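Local coordinates for DNA polymerase III subunit beta (Caulobacter crescentus, PDB 5WCE), which probably tethers DNA polymerases and other proteins to DNA as a ring-shaped head-to-tail homodimer, making replication processive, at residues D148-F152 against G342-G346; N265-L271 against Q348-A354. All blocks are in the same frame, centred on the assembly; numbering follows the deposited sequence.

Contact 1 (D148-F152 against G342-G346)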
loop_
_atom_site.group_PDB
_atom_site.type_symbol
_atom_site.label_atom_id
_atom_site.label_comp_id
_atom_site.label_asym_id
_atom_site.label_seq_id
_atom_site.Cartn_x
_atom_site.Cartn_y
_atom_site.Cartn_z
ATOM N N ASP A 148 -4.655 19.821 9.247
ATOM C CA ASP A 148 -3.885 19.471 8.037
ATOM C C ASP A 148 -2.627 20.357 7.824
ATOM O O ASP A 148 -1.611 19.873 7.325
ATOM C CB ASP A 148 -4.755 19.484 6.794
ATOM C CG ASP A 148 -5.751 18.284 6.728
ATOM O OD1 ASP A 148 -5.716 17.418 7.635
ATOM O OD2 ASP A 148 -6.591 18.285 5.789
ATOM N N LYS A 149 -2.698 21.607 8.227
ATOM C CA LYS A 149 -1.540 22.518 8.193
ATOM C C LYS A 149 -0.422 22.190 9.168
ATOM O O LYS A 149 0.684 22.690 9.003
ATOM C CB LYS A 149 -1.982 23.957 8.401
ATOM C CG LYS A 149 -2.933 24.518 7.355
ATOM C CD LYS A 149 -2.207 24.906 6.075
ATOM C CE LYS A 149 -3.134 25.672 5.167
ATOM N NZ LYS A 149 -2.530 25.780 3.814
ATOM N N THR A 150 -0.678 21.386 10.210
ATOM C CA THR A 150 0.302 21.185 11.290
ATOM C C THR A 150 0.659 19.744 11.646
ATOM O O THR A 150 1.705 19.507 12.208
ATOM C CB THR A 150 -0.195 21.837 12.589
ATOM O OG1 THR A 150 -1.454 21.242 12.966
ATOM C CG2 THR A 150 -0.362 23.333 12.389
ATOM N N ARG A 151 -0.190 18.765 11.344
ATOM C CA ARG A 151 -0.047 17.474 12.046
ATOM C C ARG A 151 1.189 16.683 11.592
ATOM O O ARG A 151 1.736 15.909 12.348
ATOM C CB ARG A 151 -1.311 16.634 11.903
ATOM C CG ARG A 151 -1.470 15.963 10.605
ATOM C CD ARG A 151 -2.761 15.199 10.433
ATOM N NE ARG A 151 -2.686 13.862 10.929
ATOM C CZ ARG A 151 -3.391 12.823 10.448
ATOM N NH1 ARG A 151 -4.256 12.953 9.431
ATOM N NH2 ARG A 151 -3.204 11.646 10.996
ATOM N N PHE A 152 1.669 16.976 10.384
ATOM C CA PHE A 152 2.892 16.366 9.861
ATOM C C PHE A 152 4.080 16.630 10.766
ATOM O O PHE A 152 5.003 15.835 10.803
ATOM C CB PHE A 152 3.173 16.862 8.424
ATOM C CG PHE A 152 3.729 18.275 8.370
ATOM C CD1 PHE A 152 2.883 19.379 8.326
ATOM C CD2 PHE A 152 5.103 18.500 8.445
ATOM C CE1 PHE A 152 3.384 20.685 8.332
ATOM C CE2 PHE A 152 5.610 19.800 8.442
ATOM C CZ PHE A 152 4.763 20.877 8.358
ATOM N N GLY A 342 5.155 21.531 0.740
ATOM C CA GLY A 342 3.850 20.830 0.590
ATOM C C GLY A 342 2.657 21.505 1.242
ATOM O O GLY A 342 1.540 21.207 0.894
ATOM N N GLN A 343 2.882 22.401 2.200
ATOM C CA GLN A 343 1.813 23.140 2.877
ATOM C C GLN A 343 1.510 24.470 2.257
ATOM O O GLN A 343 0.452 25.003 2.486
ATOM C CB GLN A 343 2.157 23.351 4.358
ATOM C CG GLN A 343 2.230 22.057 5.136
ATOM C CD GLN A 343 0.899 21.329 5.145
ATOM O OE1 GLN A 343 -0.172 21.956 5.120
ATOM N NE2 GLN A 343 0.958 20.014 5.084
ATOM N N ILE A 344 2.409 24.983 1.445
ATOM C CA ILE A 344 2.265 26.314 0.901
ATOM C C ILE A 344 1.118 26.274 -0.117
ATOM O O ILE A 344 1.087 25.400 -0.987
ATOM C CB ILE A 344 3.601 26.743 0.244
ATOM C CG1 ILE A 344 4.693 26.896 1.327
ATOM C CG2 ILE A 344 3.453 27.986 -0.592
ATOM C CD1 ILE A 344 4.445 27.891 2.429
ATOM N N ALA A 345 0.182 27.223 0.002
ATOM C CA ALA A 345 -1.109 27.146 -0.717
ATOM C C ALA A 345 -1.093 27.828 -2.087
ATOM O O ALA A 345 -2.035 27.661 -2.852
ATOM C CB ALA A 345 -2.214 27.752 0.158
ATOM N N GLY A 346 -0.093 28.680 -2.362
ATOM C CA GLY A 346 -0.031 29.412 -3.623
ATOM C C GLY A 346 1.289 29.234 -4.334
ATOM O O GLY A 346 2.086 28.425 -3.923
HETATM O O HOH W 1 0.015 27.261 3.900
HETATM O O HOH W 2 -2.146 23.399 2.567
#

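Contact 2 (N265-L271 against Q348-A354)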
loop_
_atom_site.group_PDB
_atom_site.type_symbol
_atom_site.label_atom_id
_atom_site.label_comp_id
_atom_site.label_asym_id
_atom_site.label_seq_id
_atom_site.Cartn_x
_atom_site.Cartn_y
_atom_site.Cartn_z
ATOM N N ASN A 265 14.194 37.819 11.757
ATOM C CA ASN A 265 15.082 37.350 10.680
ATOM C C ASN A 265 15.036 38.303 9.476
ATOM O O ASN A 265 13.984 38.520 8.930
ATOM C CB ASN A 265 14.717 35.927 10.195
ATOM C CG ASN A 265 15.181 34.831 11.140
ATOM O OD1 ASN A 265 15.593 35.102 12.276
ATOM N ND2 ASN A 265 15.085 33.552 10.683
ATOM N N ALA A 266 16.173 38.854 9.069
ATOM C CA ALA A 266 16.200 39.998 8.116
ATOM C C ALA A 266 16.604 39.595 6.698
ATOM O O ALA A 266 16.381 40.381 5.790
ATOM C CB ALA A 266 17.161 41.081 8.636
ATOM N N LYS A 267 17.168 38.411 6.481
ATOM C CA LYS A 267 17.530 37.966 5.119
ATOM C C LYS A 267 16.279 37.306 4.512
ATOM O O LYS A 267 15.963 36.139 4.813
ATOM C CB LYS A 267 18.695 36.994 5.119
ATOM C CG LYS A 267 19.982 37.586 5.638
ATOM C CD LYS A 267 21.076 36.539 5.663
ATOM C CE LYS A 267 22.445 37.146 5.963
ATOM N NZ LYS A 267 22.475 37.479 7.407
ATOM N N ILE A 268 15.553 38.079 3.711
ATOM C CA ILE A 268 14.267 37.642 3.216
ATOM C C ILE A 268 14.427 37.271 1.775
ATOM O O ILE A 268 14.994 38.024 1.018
ATOM C CB ILE A 268 13.198 38.719 3.416
ATOM C CG1 ILE A 268 13.114 39.034 4.932
ATOM C CG2 ILE A 268 11.864 38.246 2.835
ATOM C CD1 ILE A 268 12.152 40.109 5.329
ATOM N N LEU A 269 13.872 36.110 1.417
ATOM C CA LEU A 269 13.979 35.563 0.094
ATOM C C LEU A 269 12.600 35.020 -0.328
ATOM O O LEU A 269 11.953 34.353 0.450
ATOM C CB LEU A 269 15.020 34.441 0.235
ATOM C CG LEU A 269 15.421 33.509 -0.856
ATOM C CD1 LEU A 269 16.797 32.957 -0.478
ATOM C CD2 LEU A 269 14.347 32.433 -1.119
ATOM N N THR A 270 12.197 35.276 -1.549
ATOM C CA THR A 270 10.965 34.729 -2.108
ATOM C C THR A 270 11.284 33.876 -3.326
ATOM O O THR A 270 12.202 34.177 -4.137
ATOM C CB THR A 270 9.962 35.838 -2.488
ATOM O OG1 THR A 270 9.696 36.664 -1.345
ATOM C CG2 THR A 270 8.631 35.235 -2.869
ATOM N N LEU A 271 10.537 32.789 -3.468
ATOM C CA LEU A 271 10.785 31.890 -4.565
ATOM C C LEU A 271 9.493 31.234 -5.083
ATOM O O LEU A 271 8.420 31.242 -4.412
ATOM C CB LEU A 271 11.850 30.882 -4.160
ATOM C CG LEU A 271 11.637 29.991 -2.910
ATOM C CD1 LEU A 271 10.498 28.963 -3.114
ATOM C CD2 LEU A 271 12.906 29.255 -2.533
ATOM N N GLN A 348 4.084 31.201 -4.528
ATOM C CA GLN A 348 5.318 31.596 -3.849
ATOM C C GLN A 348 5.455 31.116 -2.416
ATOM O O GLN A 348 4.483 30.914 -1.710
ATOM C CB GLN A 348 5.496 33.106 -3.837
ATOM C CG GLN A 348 5.254 33.767 -5.171
ATOM C CD GLN A 348 6.175 34.938 -5.419
ATOM O OE1 GLN A 348 5.917 36.083 -4.954
ATOM N NE2 GLN A 348 7.257 34.672 -6.184
ATOM N N ALA A 349 6.703 30.959 -1.989
ATOM C CA ALA A 349 7.000 30.782 -0.595
ATOM C C ALA A 349 8.017 31.857 -0.245
ATOM O O ALA A 349 8.845 32.239 -1.069
ATOM C CB ALA A 349 7.534 29.401 -0.297
ATOM N N GLU A 350 7.909 32.347 0.965
ATOM C CA GLU A 350 8.841 33.331 1.513
ATOM C C GLU A 350 9.593 32.721 2.661
ATOM O O GLU A 350 8.979 32.219 3.658
ATOM C CB GLU A 350 8.114 34.605 1.978
ATOM C CG GLU A 350 9.003 35.663 2.601
ATOM C CD GLU A 350 8.214 36.891 3.068
ATOM O OE1 GLU A 350 7.296 37.288 2.382
ATOM O OE2 GLU A 350 8.470 37.432 4.169
ATOM N N PHE A 351 10.921 32.824 2.579
ATOM C CA PHE A 351 11.819 32.342 3.612
ATOM C C PHE A 351 12.496 33.531 4.272
ATOM O O PHE A 351 12.937 34.486 3.571
ATOM C CB PHE A 351 12.920 31.468 3.006
ATOM C CG PHE A 351 12.458 30.138 2.553
ATOM C CD1 PHE A 351 11.627 30.018 1.401
ATOM C CD2 PHE A 351 12.864 28.990 3.203
ATOM C CE1 PHE A 351 11.238 28.762 0.955
ATOM C CE2 PHE A 351 12.452 27.751 2.753
ATOM C CZ PHE A 351 11.603 27.651 1.664
ATOM N N ARG A 352 12.598 33.476 5.591
ATOM C CA ARG A 352 13.329 34.488 6.379
ATOM C C ARG A 352 14.452 33.844 7.180
ATOM O O ARG A 352 14.211 33.046 8.093
ATOM C CB ARG A 352 12.395 35.271 7.287
ATOM C CG ARG A 352 11.204 35.814 6.515
ATOM C CD ARG A 352 10.413 36.819 7.346
ATOM N NE ARG A 352 9.223 37.225 6.614
ATOM C CZ ARG A 352 8.172 37.838 7.154
ATOM N NH1 ARG A 352 8.141 38.144 8.450
ATOM N NH2 ARG A 352 7.130 38.175 6.400
ATOM N N PHE A 353 15.682 34.217 6.857
ATOM C CA PHE A 353 16.868 33.647 7.462
ATOM C C PHE A 353 17.573 34.676 8.337
ATOM O O PHE A 353 17.430 35.892 8.124
ATOM C CB PHE A 353 17.887 33.240 6.370
ATOM C CG PHE A 353 17.392 32.275 5.329
ATOM C CD1 PHE A 353 16.789 32.714 4.170
ATOM C CD2 PHE A 353 17.587 30.906 5.488
ATOM C CE1 PHE A 353 16.365 31.818 3.191
ATOM C CE2 PHE A 353 17.158 30.013 4.485
ATOM C CZ PHE A 353 16.560 30.462 3.350
ATOM N N ALA A 354 18.285 34.195 9.342
ATOM C CA ALA A 354 19.201 35.043 10.135
ATOM C C ALA A 354 20.612 34.548 9.800
ATOM O O ALA A 354 21.111 34.895 8.753
ATOM C CB ALA A 354 18.880 35.010 11.603
HETATM O O HOH W 3 7.305 37.577 -0.169
#

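Contact 1 (D148-F152 against G342-G346)
Lys149 and Gln343 meet through polar groups at the surface junction of two domains. The ammonium nitrogen NZ of Lys149 gives the backbone oxygen O of Gln343 only a weak hydrogen bond, 3.4 Å long, but two waters reinforce it. Each water accepts from NZ of Lys149, at 2.9 and 2.7 Å, and donates to O of Gln343, so two water bridges accompany the direct bond. The lysine chain turns at chi2 (-78°) and then runs straight, which carries NZ along the glutamine to this carbonyl while CD passes 3.7 Å from OE1 of Gln343.

Van der Waals contact comes from the glutamine side chain, which runs in the opposite sense to the side chains of Lys149 and of Phe152 as it slides past each. Its amide plane lies within 3° of the Phe152 ring plane, with NE2 of Gln343 3.8 Å from CD1 of Phe152. Beside it, CG of Gln343 meets CE1 of Phe152 obliquely at 3.7 Å. A serine in place of Gln343 would probably leave the Phe152 ring and CD of Lys149 without their amide neighbour.

The loop after helix 140-148 thus meets the last, weakly bonded part of helix 334-343 and the loop that follows, joining the central and C-terminal domains. Asp148 turns back to a salt bridge with Arg217 of helix 210-220. Tyr372 of strand 370-374 touches both Phe152 and Gln343, and its OH hydrogen-bonds O of Lys149, while Lys149 and Phe152 also rest on strand 188-195.

Contact 2 (N265-L271 against Q348-A354)
Gln348 crosses Thr270 at about a right angle, with its OE1 3.5 Å from CG2 of Thr270. Next, Ala349 and Leu271 form a hydrogen-bonded antiparallel pair, the methyl of the alanine meeting CD1 of Leu271. Glu350 pairs with Thr270 on the face that also carries Ile268 and Arg352: one water donates to OE1 of Glu350 at 2.6 Å and also hydrogen-bonds OG1 of Thr270. OE2 of Glu350 packs near CG2 of Ile268 and forms a salt bridge with Arg352, whose NE (2.6 Å) and NH2 both reach it side-on.

Phe351 exchanges two backbone bonds with Leu269, and its CE1 lies obliquely 3.9 Å from CD2 of Leu271. Here strand 267-271 is one of the two outermost strands of an eight-stranded antiparallel sheet within the chain, and strand 348-353 is its inner neighbour; both belong to the C-terminal of the subunit's three domains, while the sheet continues into the central domain.

Arg352 extends alongside Ile268, pointing the same way. Its carbonyl oxygen O receives ND2 of Asn265 at 2.8 Å in an almost straight bond (178°), though the donor sits above the carbonyl plane; ND2 also reaches O of Pro359. Opposite Phe353, Ala266 and Lys267 together make a classic beta bulge. The Phe353 ring has O of Lys267 at its edge, meets CD1 of Leu269 obliquely, and packs edge-to-face with Phe328. At Ala354, NZ of Lys267 donates to the backbone O at 3.2 Å, the lysine chain bending at chi4 (75°) to reach it.

The centres of contact 1 and contact 2 lie about 18 Å apart. Their segments alternate along the chain: 148-152, 265-271, 342-346, 348-354. Helix 334-343 leads through a short loop into strand 348-353, and the two contacts touch where CG1 of Ile344 packs 4.1 Å from CB of Ala349. Contact 1 joins the central and C-terminal domains, whereas contact 2 lies within the C-terminal domain. One eight-stranded sheet spans both domains through neighbouring strands 188-195 and 370-374, beside contact 1, and ends at strand 267-272 in contact 2. The domain junction and one border of the sheet thus lie in the same part of the subunit.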